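Local coordinates for Low molecular weight phosphotyrosine protein phosphatase 1 (PDB 7CUY) that probably removes phosphate from tyrosine-phosphorylated proteins, and from small aryl and acyl phosphates, as a cytoplasmic low molecular weight protein tyrosine phosphatase, at residues Gln72-Lys75 with Gln76-Ser79; Gly86-Glu89 with Asp90-Ser93; Leu98-Lys101 with Gly102-Ala105; Gly133-Thr136 with Ala137-Cys141. One frame throughout, in Å; residues are numbered along the deposited sequence.

Interaction 1: residues Gln72-Lys75 with Gln76-Ser79; sequences QIRK and QDFS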
ATOM      1  N   GLN A  72       0.247  11.343   7.232  1.00 22.26           N
ATOM      2  CA  GLN A  72       0.112  10.362   8.293  1.00 21.84           C
ATOM      3  C   GLN A  72      -1.336   9.904   8.396  1.00 24.06           C
ATOM      4  O   GLN A  72      -2.270  10.684   8.169  1.00 22.80           O
ATOM      5  CB  GLN A  72       0.590  10.930   9.627  1.00 22.57           C
ATOM      6  CG  GLN A  72       1.046   9.874  10.588  1.00 22.76           C
ATOM      7  CD  GLN A  72       1.497  10.461  11.897  1.00 28.38           C
ATOM      8  OE1 GLN A  72       1.457  11.680  12.082  1.00 23.34           O
ATOM      9  NE2 GLN A  72       1.934   9.604  12.815  1.00 24.18           N
ATOM     10  N   ILE A  73      -1.512   8.623   8.726  1.00 21.25           N
ATOM     11  CA  ILE A  73      -2.846   8.083   8.919  1.00 21.04           C
ATOM     12  C   ILE A  73      -3.547   8.858  10.034  1.00 26.13           C
ATOM     13  O   ILE A  73      -2.913   9.354  10.979  1.00 24.95           O
ATOM     14  CB  ILE A  73      -2.751   6.579   9.234  1.00 20.84           C
ATOM     15  CG1 ILE A  73      -4.130   5.911   9.273  1.00 20.46           C
ATOM     16  CG2 ILE A  73      -2.026   6.342  10.559  1.00 23.47           C
ATOM     17  CD1 ILE A  73      -4.056   4.369   9.377  1.00 16.50           C
ATOM     18  N   ARG A  74      -4.863   8.991   9.908  1.00 26.06           N
ATOM     19  CA  ARG A  74      -5.681   9.610  10.939  1.00 26.67           C
ATOM     20  C   ARG A  74      -6.849   8.692  11.281  1.00 32.20           C
ATOM     21  O   ARG A  74      -7.189   7.768  10.536  1.00 26.80           O
ATOM     22  CB  ARG A  74      -6.180  10.994  10.495  1.00 28.22           C
ATOM     23  CG  ARG A  74      -6.592  11.053   9.054  1.00 32.72           C
ATOM     24  CD  ARG A  74      -7.111  12.432   8.667  1.00 42.82           C
ATOM     25  NE  ARG A  74      -7.095  12.615   7.217  1.00 45.67           N
ATOM     26  CZ  ARG A  74      -6.153  13.294   6.565  1.00 43.31           C
ATOM     27  NH1 ARG A  74      -5.160  13.865   7.239  1.00 36.38           N
ATOM     28  NH2 ARG A  74      -6.197  13.404   5.243  1.00 42.24           N
ATOM     29  N   LYS A  75      -7.457   8.941  12.439  1.00 32.07           N
ATOM     30  CA  LYS A  75      -8.554   8.089  12.882  1.00 30.81           C
ATOM     31  C   LYS A  75      -9.751   8.154  11.939  1.00 27.65           C
ATOM     32  O   LYS A  75     -10.467   7.160  11.795  1.00 27.77           O
ATOM     33  CB  LYS A  75      -8.975   8.480  14.297  1.00 30.49           C
ATOM     34  CG  LYS A  75      -7.834   8.507  15.292  1.00 34.95           C
ATOM     35  CD  LYS A  75      -7.586   7.129  15.857  1.00 33.77           C
ATOM     36  CE  LYS A  75      -7.050   7.204  17.270  1.00 36.27           C
ATOM     37  NZ  LYS A  75      -7.947   6.489  18.240  1.00 41.51           N
ATOM     38  N   GLN A  76      -9.998   9.299  11.288  1.00 28.86           N
ATOM     39  CA  GLN A  76     -11.142   9.337  10.385  1.00 30.39           C
ATOM     40  C   GLN A  76     -10.926   8.459   9.155  1.00 31.99           C
ATOM     41  O   GLN A  76     -11.902   8.124   8.474  1.00 27.10           O
ATOM     42  CB  GLN A  76     -11.466  10.765   9.952  1.00 31.89           C
ATOM     43  CG  GLN A  76     -10.702  11.250   8.729  1.00 39.46           C
ATOM     44  CD  GLN A  76     -11.368  12.436   8.058  1.00 50.92           C
ATOM     45  OE1 GLN A  76     -10.926  13.585   8.208  1.00 52.44           O
ATOM     46  NE2 GLN A  76     -12.431  12.164   7.295  1.00 48.72           N
ATOM     47  N   ASP A  77      -9.672   8.077   8.866  1.00 31.03           N
ATOM     48  CA  ASP A  77      -9.412   7.107   7.807  1.00 25.44           C
ATOM     49  C   ASP A  77     -10.194   5.827   8.044  1.00 24.22           C
ATOM     50  O   ASP A  77     -10.718   5.232   7.102  1.00 23.46           O
ATOM     51  CB  ASP A  77      -7.924   6.787   7.717  1.00 21.02           C
ATOM     52  CG  ASP A  77      -7.107   7.914   7.122  1.00 28.26           C
ATOM     53  OD1 ASP A  77      -7.620   8.663   6.261  1.00 31.63           O
ATOM     54  OD2 ASP A  77      -5.934   8.055   7.522  1.00 27.73           O
ATOM     55  N   PHE A  78     -10.300   5.391   9.301  1.00 25.17           N
ATOM     56  CA  PHE A  78     -10.983   4.124   9.542  1.00 25.94           C
ATOM     57  C   PHE A  78     -12.483   4.218   9.297  1.00 26.94           C
ATOM     58  O   PHE A  78     -13.139   3.177   9.221  1.00 23.24           O
ATOM     59  CB  PHE A  78     -10.710   3.624  10.960  1.00 22.47           C
ATOM     60  CG  PHE A  78      -9.263   3.318  11.218  1.00 21.53           C
ATOM     61  CD1 PHE A  78      -8.762   2.037  11.024  1.00 23.57           C
ATOM     62  CD2 PHE A  78      -8.402   4.315  11.640  1.00 22.26           C
ATOM     63  CE1 PHE A  78      -7.421   1.755  11.250  1.00 17.28           C
ATOM     64  CE2 PHE A  78      -7.063   4.043  11.878  1.00 21.01           C
ATOM     65  CZ  PHE A  78      -6.573   2.765  11.686  1.00 19.29           C
ATOM     66  N   SER A  79     -13.034   5.423   9.160  1.00 24.01           N
ATOM     67  CA  SER A  79     -14.422   5.593   8.745  1.00 25.45           C
ATOM     68  C   SER A  79     -14.576   5.936   7.271  1.00 28.31           C
ATOM     69  O   SER A  79     -15.664   5.744   6.719  1.00 29.60           O
ATOM     70  CB  SER A  79     -15.106   6.697   9.560  1.00 27.29           C
ATOM     71  OG  SER A  79     -15.150   6.384  10.938  1.00 37.37           O
TER
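Arg74 and Asp77 meet in the turn that leads from an extended loop into the short helix 77-80, beside the parallel sheet of the phosphatase fold. The Asp77 side chain folds back on the chain before it. Its CG stands anti to its own carbonyl carbon (chi1 -73°), which brings OD2 to the amide of Arg74, 2.8 Å from Arg74 N to Asp77 OD2, in an almost straight bond that arrives from above the carboxylate plane. OD2 has a second partner in Arg71, a salt bridge, so this oxygen of a buried aspartate is held by a backbone and a side-chain donor. The bond is answered in the other direction by Asp77 N, which donates to Arg74 O at 3.0 Å. One residue on, Phe78 N donates to Lys75 O at 3.1 Å. Both carbonyls receive their donors from well above their planes. Toward Asp77 OD1 the Arg74 guanidinium offers charge attraction without a hydrogen bond: Arg74 NE lies 4.1 Å from Asp77 OD1, which sits well out of the guanidinium plane. Apolar packing closes the side toward helix 89-98, where Ile73 crosses Phe78 at about a right angle and Ile73 CD1 lies 3.8 Å from Phe78 CZ.

Interaction 2: residues Gly86-Glu89 with Asp90-Ser93; sequences GMDE and DNMS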
ATOM      1  N   GLY A  86      -1.972  -3.118   5.581  1.00 18.17           N
ATOM      2  CA  GLY A  86      -0.605  -3.034   6.048  1.00 14.39           C
ATOM      3  C   GLY A  86       0.317  -3.841   5.156  1.00 15.91           C
ATOM      4  O   GLY A  86      -0.119  -4.669   4.365  1.00 15.56           O
ATOM      5  N   MET A  87       1.614  -3.597   5.292  1.00 15.75           N
ATOM      6  CA  MET A  87       2.597  -4.334   4.509  1.00 19.34           C
ATOM      7  C   MET A  87       3.213  -5.514   5.254  1.00 21.10           C
ATOM      8  O   MET A  87       3.590  -6.504   4.612  1.00 18.84           O
ATOM      9  CB  MET A  87       3.712  -3.392   4.046  1.00 16.97           C
ATOM     10  CG  MET A  87       3.208  -2.182   3.262  1.00 15.77           C
ATOM     11  SD  MET A  87       2.459  -2.626   1.679  1.00 22.13           S
ATOM     12  CE  MET A  87       0.831  -1.952   1.858  1.00 18.25           C
ATOM     13  N   ASP A  88       3.344  -5.429   6.581  1.00 18.11           N
ATOM     14  CA  ASP A  88       3.992  -6.473   7.370  1.00 21.54           C
ATOM     15  C   ASP A  88       3.270  -6.597   8.711  1.00 21.74           C
ATOM     16  O   ASP A  88       2.325  -5.861   9.000  1.00 19.06           O
ATOM     17  CB  ASP A  88       5.496  -6.185   7.533  1.00 17.55           C
ATOM     18  CG  ASP A  88       5.774  -4.907   8.272  1.00 19.41           C
ATOM     19  OD1 ASP A  88       4.856  -4.394   8.935  1.00 23.31           O
ATOM     20  OD2 ASP A  88       6.920  -4.398   8.189  1.00 21.55           O
ATOM     21  N   GLU A  89       3.723  -7.537   9.542  1.00 18.08           N
ATOM     22  CA  GLU A  89       3.004  -7.820  10.779  1.00 23.40           C
ATOM     23  C   GLU A  89       3.059  -6.653  11.767  1.00 24.26           C
ATOM     24  O   GLU A  89       2.098  -6.447  12.520  1.00 20.86           O
ATOM     25  CB  GLU A  89       3.550  -9.098  11.432  1.00 24.02           C
ATOM     26  CG  GLU A  89       5.073  -9.141  11.576  1.00 33.73           C
ATOM     27  CD  GLU A  89       5.799  -9.641  10.318  1.00 41.52           C
ATOM     28  OE1 GLU A  89       6.150  -8.804   9.451  1.00 26.92           O
ATOM     29  OE2 GLU A  89       6.026 -10.879  10.213  1.00 49.45           O
ATOM     30  N   ASP A  90       4.165  -5.899  11.794  1.00 21.27           N
ATOM     31  CA  ASP A  90       4.243  -4.688  12.618  1.00 21.04           C
ATOM     32  C   ASP A  90       3.187  -3.664  12.197  1.00 24.85           C
ATOM     33  O   ASP A  90       2.527  -3.055  13.047  1.00 22.26           O
ATOM     34  CB  ASP A  90       5.641  -4.064  12.514  1.00 23.54           C
ATOM     35  CG  ASP A  90       6.707  -4.813  13.323  1.00 32.40           C
ATOM     36  OD1 ASP A  90       6.363  -5.656  14.183  1.00 33.40           O
ATOM     37  OD2 ASP A  90       7.911  -4.535  13.094  1.00 32.10           O
ATOM     38  N   ASN A  91       3.047  -3.425  10.882  1.00 21.67           N
ATOM     39  CA  ASN A  91       1.934  -2.620  10.373  1.00 20.39           C
ATOM     40  C   ASN A  91       0.603  -3.080  10.948  1.00 21.29           C
ATOM     41  O   ASN A  91      -0.206  -2.265  11.416  1.00 19.27           O
ATOM     42  CB  ASN A  91       1.862  -2.696   8.848  1.00 19.75           C
ATOM     43  CG  ASN A  91       2.968  -1.943   8.177  1.00 21.16           C
ATOM     44  OD1 ASN A  91       3.174  -2.075   6.970  1.00 18.05           O
ATOM     45  ND2 ASN A  91       3.700  -1.136   8.955  1.00 20.47           N
ATOM     46  N   MET A  92       0.343  -4.395  10.892  1.00 17.43           N
ATOM     47  CA  MET A  92      -0.956  -4.896  11.324  1.00 16.04           C
ATOM     48  C   MET A  92      -1.208  -4.579  12.796  1.00 18.70           C
ATOM     49  O   MET A  92      -2.307  -4.141  13.161  1.00 18.41           O
ATOM     50  CB  MET A  92      -1.063  -6.407  11.062  1.00 17.59           C
ATOM     51  CG  MET A  92      -1.024  -6.798   9.587  1.00 18.41           C
ATOM     52  SD  MET A  92      -1.916  -5.672   8.469  1.00 21.41           S
ATOM     53  CE  MET A  92      -3.641  -5.894   8.864  1.00 18.46           C
ATOM     54  N   SER A  93      -0.197  -4.777  13.651  1.00 17.81           N
ATOM     55  CA  SER A  93      -0.336  -4.437  15.072  1.00 19.19           C
ATOM     56  C   SER A  93      -0.676  -2.964  15.256  1.00 19.01           C
ATOM     57  O   SER A  93      -1.596  -2.616  16.007  1.00 15.97           O
ATOM     58  CB  SER A  93       0.951  -4.781  15.829  1.00 23.45           C
ATOM     59  OG  SER A  93       1.257  -6.170  15.721  1.00 30.85           O
TER
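Between Gly86 and Asn91 the chain leaves strand 83-86 and doubles into helix 89-98, so that their CA atoms come within 5.0 Å and the first helical bond runs from Met92 N to Asp88 O, 3.1 Å. Asp88 is the N-cap. With CG set between its backbone N and carbonyl carbon (chi1 62°), Asp88 OD1 reaches forward to Asn91 N at 2.8 Å, in a nearly straight bond (174°) that meets the oxygen almost along its C-O axis. Asn91 replies with its amide: Asn91 OD1 takes the N-H of Met87 N at 2.8 Å, in the carbonyl plane and on a lone pair, and a weak bond from Asp88 N completes the capping box. The two side chains cross at about a right angle, their planes 43° apart. Met92 SD lies 3.8 Å from Gly86 CA, and Asn91 CB is also close to that CA. Ser93 N continues the helix by bonding to Glu89 O at 3.1 Å. The other carboxylate oxygen of Asp88, OD2, forms a salt bridge with Arg15, probably an active-site residue. One carboxylate thus closes the helix start and holds the arginine, while the helix N-terminus would probably help to stabilise its negative charge.

Interaction 3: residues Leu98-Lys101 with Gly102-Ala105; sequences LAPK and GSKA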
ATOM      1  N   LEU A  98      -4.749   1.421  16.385  1.00 23.91           N
ATOM      2  CA  LEU A  98      -5.290   2.715  15.972  1.00 22.30           C
ATOM      3  C   LEU A  98      -6.784   2.689  15.642  1.00 24.70           C
ATOM      4  O   LEU A  98      -7.476   3.685  15.874  1.00 26.64           O
ATOM      5  CB  LEU A  98      -4.516   3.234  14.767  1.00 24.15           C
ATOM      6  CG  LEU A  98      -3.153   3.838  15.104  1.00 29.11           C
ATOM      7  CD1 LEU A  98      -2.321   4.004  13.831  1.00 28.17           C
ATOM      8  CD2 LEU A  98      -3.373   5.169  15.788  1.00 31.23           C
ATOM      9  N   ALA A  99      -7.293   1.595  15.081  1.00 27.30           N
ATOM     10  CA  ALA A  99      -8.670   1.529  14.594  1.00 25.96           C
ATOM     11  C   ALA A  99      -9.680   1.737  15.721  1.00 23.72           C
ATOM     12  O   ALA A  99      -9.657   0.985  16.702  1.00 24.16           O
ATOM     13  CB  ALA A  99      -8.913   0.162  13.950  1.00 24.78           C
ATOM     14  N   PRO A 100     -10.576   2.711  15.630  1.00 25.16           N
ATOM     15  CA  PRO A 100     -11.685   2.740  16.594  1.00 24.74           C
ATOM     16  C   PRO A 100     -12.517   1.474  16.481  1.00 30.93           C
ATOM     17  O   PRO A 100     -12.879   1.041  15.384  1.00 29.99           O
ATOM     18  CB  PRO A 100     -12.480   3.992  16.206  1.00 23.46           C
ATOM     19  CG  PRO A 100     -11.822   4.556  14.996  1.00 26.60           C
ATOM     20  CD  PRO A 100     -10.485   3.938  14.828  1.00 24.68           C
ATOM     21  N   LYS A 101     -12.791   0.858  17.628  1.00 30.86           N
ATOM     22  CA  LYS A 101     -13.565  -0.373  17.648  1.00 30.17           C
ATOM     23  C   LYS A 101     -14.906  -0.174  16.966  1.00 34.59           C
ATOM     24  O   LYS A 101     -15.656   0.748  17.298  1.00 29.47           O
ATOM     25  CB  LYS A 101     -13.787  -0.843  19.084  1.00 33.71           C
ATOM     26  CG  LYS A 101     -14.847  -1.932  19.200  1.00 29.34           C
ATOM     27  CD  LYS A 101     -14.760  -2.606  20.556  1.00 31.94           C
ATOM     28  CE  LYS A 101     -15.689  -3.812  20.641  1.00 33.91           C
ATOM     29  NZ  LYS A 101     -16.392  -3.838  21.955  1.00 34.22           N
ATOM     30  N   GLY A 102     -15.205  -1.053  16.009  1.00 33.96           N
ATOM     31  CA  GLY A 102     -16.445  -0.979  15.279  1.00 28.50           C
ATOM     32  C   GLY A 102     -16.429  -0.080  14.075  1.00 32.48           C
ATOM     33  O   GLY A 102     -17.484   0.092  13.452  1.00 34.13           O
ATOM     34  N   SER A 103     -15.282   0.513  13.734  1.00 30.33           N
ATOM     35  CA  SER A 103     -15.187   1.331  12.530  1.00 28.88           C
ATOM     36  C   SER A 103     -15.311   0.457  11.281  1.00 26.99           C
ATOM     37  O   SER A 103     -15.008  -0.737  11.298  1.00 29.62           O
ATOM     38  CB  SER A 103     -13.864   2.099  12.496  1.00 23.93           C
ATOM     39  OG  SER A 103     -12.774   1.249  12.820  1.00 24.74           O
ATOM     40  N   LYS A 104     -15.747   1.068  10.187  1.00 22.06           N
ATOM     41  CA  LYS A 104     -16.133   0.283   9.020  1.00 24.43           C
ATOM     42  C   LYS A 104     -14.952  -0.316   8.249  1.00 23.00           C
ATOM     43  O   LYS A 104     -15.124  -1.359   7.621  1.00 23.38           O
ATOM     44  CB  LYS A 104     -17.020   1.144   8.109  1.00 30.58           C
ATOM     45  CG  LYS A 104     -16.718   1.147   6.627  1.00 26.58           C
ATOM     46  CD  LYS A 104     -17.335   2.371   6.008  1.00 31.20           C
ATOM     47  CE  LYS A 104     -16.838   2.618   4.605  1.00 33.25           C
ATOM     48  NZ  LYS A 104     -17.186   3.993   4.154  1.00 37.90           N
ATOM     49  N   ALA A 105     -13.760   0.276   8.310  1.00 22.29           N
ATOM     50  CA  ALA A 105     -12.631  -0.231   7.527  1.00 20.77           C
ATOM     51  C   ALA A 105     -12.311  -1.692   7.833  1.00 18.72           C
ATOM     52  O   ALA A 105     -12.218  -2.102   8.992  1.00 18.70           O
ATOM     53  CB  ALA A 105     -11.381   0.604   7.792  1.00 20.64           C
TER
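Ser103 turns back on Pro100 with its whole side chain. Ser103 CB, directed at the preceding segment, already lies 3.2 Å from Pro100 O and touches the proline ring at CG, 4.1 Å away. From there OG is placed between the backbone N and the carbonyl carbon of its own residue (chi1 46°), a setting that swings the hydroxyl over to the same carbonyl. Ser103 OG donates to Pro100 O at 2.6 Å, a short bond that enters in the carbonyl plane. Across the turn Ser103 OG also lies beside CG and CD of the Pro100 ring and 4.2 Å from Ala99 CB. Pro100 O is gripped twice, because Ser103 N also donates to it at 3.0 Å, tilted 33° from the carbonyl plane. This second bond closes a type II beta turn from Pro100 to Ser103, the reversal by which the chain leaves helix 89-98 and heads for the edge strand 106-109. Lys101 and Gly102 occupy the two central corners. Gly102 takes the third position with a positive phi of 87°, as the type II turn requires. Lys101 CB is directed away from the 102-105 segment. The turn is exposed at these corners, whereas on another side it rests on a neighbouring helix: Ala99, Pro100 and Ser103 all pack against Phe78 of helix 77-80.

Interaction 4: residues Gly133-Thr136 with Ala137-Cys141; sequences GFET and AYQQC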
ATOM      1  N   GLY A 133      15.410  -4.130  -2.882  1.00 25.86           N
ATOM      2  CA  GLY A 133      14.246  -4.376  -2.049  1.00 26.88           C
ATOM      3  C   GLY A 133      12.997  -3.651  -2.507  1.00 22.00           C
ATOM      4  O   GLY A 133      11.884  -4.079  -2.182  1.00 20.77           O
ATOM      5  N   PHE A 134      13.158  -2.549  -3.237  1.00 22.68           N
ATOM      6  CA  PHE A 134      12.006  -1.848  -3.783  1.00 22.41           C
ATOM      7  C   PHE A 134      11.423  -2.621  -4.954  1.00 24.32           C
ATOM      8  O   PHE A 134      10.197  -2.713  -5.112  1.00 20.18           O
ATOM      9  CB  PHE A 134      12.414  -0.438  -4.212  1.00 20.75           C
ATOM     10  CG  PHE A 134      12.799   0.467  -3.062  1.00 21.15           C
ATOM     11  CD1 PHE A 134      13.990   0.276  -2.376  1.00 24.30           C
ATOM     12  CD2 PHE A 134      11.986   1.533  -2.694  1.00 23.04           C
ATOM     13  CE1 PHE A 134      14.351   1.115  -1.318  1.00 25.02           C
ATOM     14  CE2 PHE A 134      12.333   2.377  -1.640  1.00 19.90           C
ATOM     15  CZ  PHE A 134      13.517   2.177  -0.962  1.00 25.44           C
ATOM     16  N   GLU A 135      12.299  -3.185  -5.784  1.00 24.38           N
ATOM     17  CA  GLU A 135      11.847  -4.000  -6.900  1.00 25.35           C
ATOM     18  C   GLU A 135      11.080  -5.219  -6.409  1.00 23.49           C
ATOM     19  O   GLU A 135      10.062  -5.593  -7.005  1.00 24.27           O
ATOM     20  CB  GLU A 135      13.048  -4.398  -7.761  1.00 29.49           C
ATOM     21  CG  GLU A 135      12.803  -5.553  -8.726  1.00 34.78           C
ATOM     22  CD  GLU A 135      11.909  -5.168  -9.904  1.00 39.09           C
ATOM     23  OE1 GLU A 135      11.682  -3.944 -10.115  1.00 33.39           O
ATOM     24  OE2 GLU A 135      11.441  -6.095 -10.612  1.00 42.03           O
ATOM     25  N   THR A 136      11.516  -5.846  -5.306  1.00 21.81           N
ATOM     26  CA  THR A 136      10.782  -7.042  -4.890  1.00 21.40           C
ATOM     27  C   THR A 136       9.437  -6.662  -4.279  1.00 21.69           C
ATOM     28  O   THR A 136       8.431  -7.338  -4.525  1.00 21.60           O
ATOM     29  CB  THR A 136      11.610  -7.934  -3.943  1.00 25.31           C
ATOM     30  OG1 THR A 136      11.193  -7.777  -2.580  1.00 37.10           O
ATOM     31  CG2 THR A 136      13.065  -7.636  -4.050  1.00 21.99           C
ATOM     32  N   ALA A 137       9.390  -5.559  -3.525  1.00 20.77           N
ATOM     33  CA  ALA A 137       8.110  -5.013  -3.085  1.00 20.69           C
ATOM     34  C   ALA A 137       7.187  -4.738  -4.274  1.00 19.46           C
ATOM     35  O   ALA A 137       5.985  -5.037  -4.233  1.00 18.94           O
ATOM     36  CB  ALA A 137       8.341  -3.733  -2.281  1.00 17.82           C
ATOM     37  N   TYR A 138       7.728  -4.140  -5.336  1.00 22.06           N
ATOM     38  CA  TYR A 138       6.923  -3.896  -6.525  1.00 20.59           C
ATOM     39  C   TYR A 138       6.369  -5.207  -7.088  1.00 21.97           C
ATOM     40  O   TYR A 138       5.164  -5.328  -7.342  1.00 22.25           O
ATOM     41  CB  TYR A 138       7.749  -3.141  -7.575  1.00 20.18           C
ATOM     42  CG  TYR A 138       7.030  -3.024  -8.901  1.00 23.75           C
ATOM     43  CD1 TYR A 138       6.200  -1.954  -9.158  1.00 25.33           C
ATOM     44  CD2 TYR A 138       7.170  -4.005  -9.886  1.00 24.05           C
ATOM     45  CE1 TYR A 138       5.521  -1.844 -10.349  1.00 28.70           C
ATOM     46  CE2 TYR A 138       6.491  -3.905 -11.085  1.00 28.96           C
ATOM     47  CZ  TYR A 138       5.668  -2.821 -11.313  1.00 28.42           C
ATOM     48  OH  TYR A 138       4.982  -2.700 -12.507  1.00 41.07           O
ATOM     49  N   GLN A 139       7.234  -6.209  -7.278  1.00 19.67           N
ATOM     50  CA  GLN A 139       6.767  -7.496  -7.783  1.00 21.30           C
ATOM     51  C   GLN A 139       5.663  -8.070  -6.901  1.00 22.54           C
ATOM     52  O   GLN A 139       4.665  -8.599  -7.405  1.00 22.36           O
ATOM     53  CB  GLN A 139       7.933  -8.484  -7.893  1.00 29.29           C
ATOM     54  CG  GLN A 139       8.906  -8.176  -9.022  1.00 31.19           C
ATOM     55  CD  GLN A 139       9.463  -9.431  -9.706  1.00 49.07           C
ATOM     56  OE1 GLN A 139       9.215 -10.578  -9.282  1.00 50.17           O
ATOM     57  NE2 GLN A 139      10.193  -9.216 -10.799  1.00 49.84           N
ATOM     58  N   GLN A 140       5.819  -7.967  -5.578  1.00 21.98           N
ATOM     59  CA  GLN A 140       4.806  -8.490  -4.667  1.00 20.67           C
ATOM     60  C   GLN A 140       3.490  -7.740  -4.814  1.00 17.06           C
ATOM     61  O   GLN A 140       2.419  -8.352  -4.890  1.00 20.28           O
ATOM     62  CB  GLN A 140       5.306  -8.411  -3.224  1.00 20.53           C
ATOM     63  CG  GLN A 140       6.439  -9.373  -2.915  1.00 19.58           C
ATOM     64  CD  GLN A 140       7.099  -9.082  -1.574  1.00 20.24           C
ATOM     65  OE1 GLN A 140       7.791  -8.075  -1.418  1.00 21.43           O
ATOM     66  NE2 GLN A 140       6.900  -9.968  -0.608  1.00 18.81           N
ATOM     67  N   CYS A 141       3.553  -6.410  -4.846  1.00 17.64           N
ATOM     68  CA  CYS A 141       2.350  -5.602  -5.003  1.00 16.17           C
ATOM     69  C   CYS A 141       1.625  -5.910  -6.314  1.00 18.71           C
ATOM     70  O   CYS A 141       0.391  -5.902  -6.367  1.00 15.40           O
ATOM     71  CB  CYS A 141       2.725  -4.122  -4.931  1.00 16.17           C
ATOM     72  SG  CYS A 141       3.286  -3.622  -3.280  1.00 21.71           S
TER
HETATM   73  O   HOH W   1       9.707  -7.698   0.440  1.00 23.36           O
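Thr136 O and Gln140 N, 2.9 Å apart, form one of four successive i to i+4 backbone bonds across this length of helix. The others run from Ala137 N to Gly133 O, Tyr138 N to Phe134 O and Gln139 N to Glu135 O; the first is the longest at 3.2 Å, its donor standing above the carbonyl plane. Side-chain bonds are slighter. Glu135 and Gln139 cross obliquely, and Gln139 NE2 gives Glu135 OE2 only a weak bond of 3.4 Å, with carboxylate and amide planes 71° apart. A bend at chi2 of Glu135 (72°) turns the carboxylate toward Gln139. Glu135 OE1 is hydrogen-bonded to His62 NE2. Thr136 and Gln140 lie side by side, linked through a water that donates to Gln140 OE1 at 2.7 Å and is weakly bound to Thr136 OG1. The Gln140 amide is fixed at its other end, NE2 donating to the carbonyls of Asn119 and Ile121. In the packing, Tyr138 stacks on His62, and Phe134 reaches helix 53-61 and Pro125, beside the proposed proton donor Asp124. This is regular alpha-helix, the early part of the long C-terminal helix that flanks the phosphatase active site.

All four contacts are local, and each reflects its place along the chain. Interactions 1 and 2 both open helices, each with an aspartate that accepts a backbone N-H and pairs with an arginine, but only in interaction 2 is that arginine the probable active-site one. Interaction 3 follows the helix that interaction 2 starts and is a surface turn; interactions 1, 2 and 4 are partly buried. Interactions 1 and 3 touch, joined by a probable hydrogen bond from Ala105 N to Phe78 O. Interaction 4, within one helix, relies on regular backbone bonds and lies across the chain's centre from interactions 1 and 3, its centre about 29 Å from that of interaction 3.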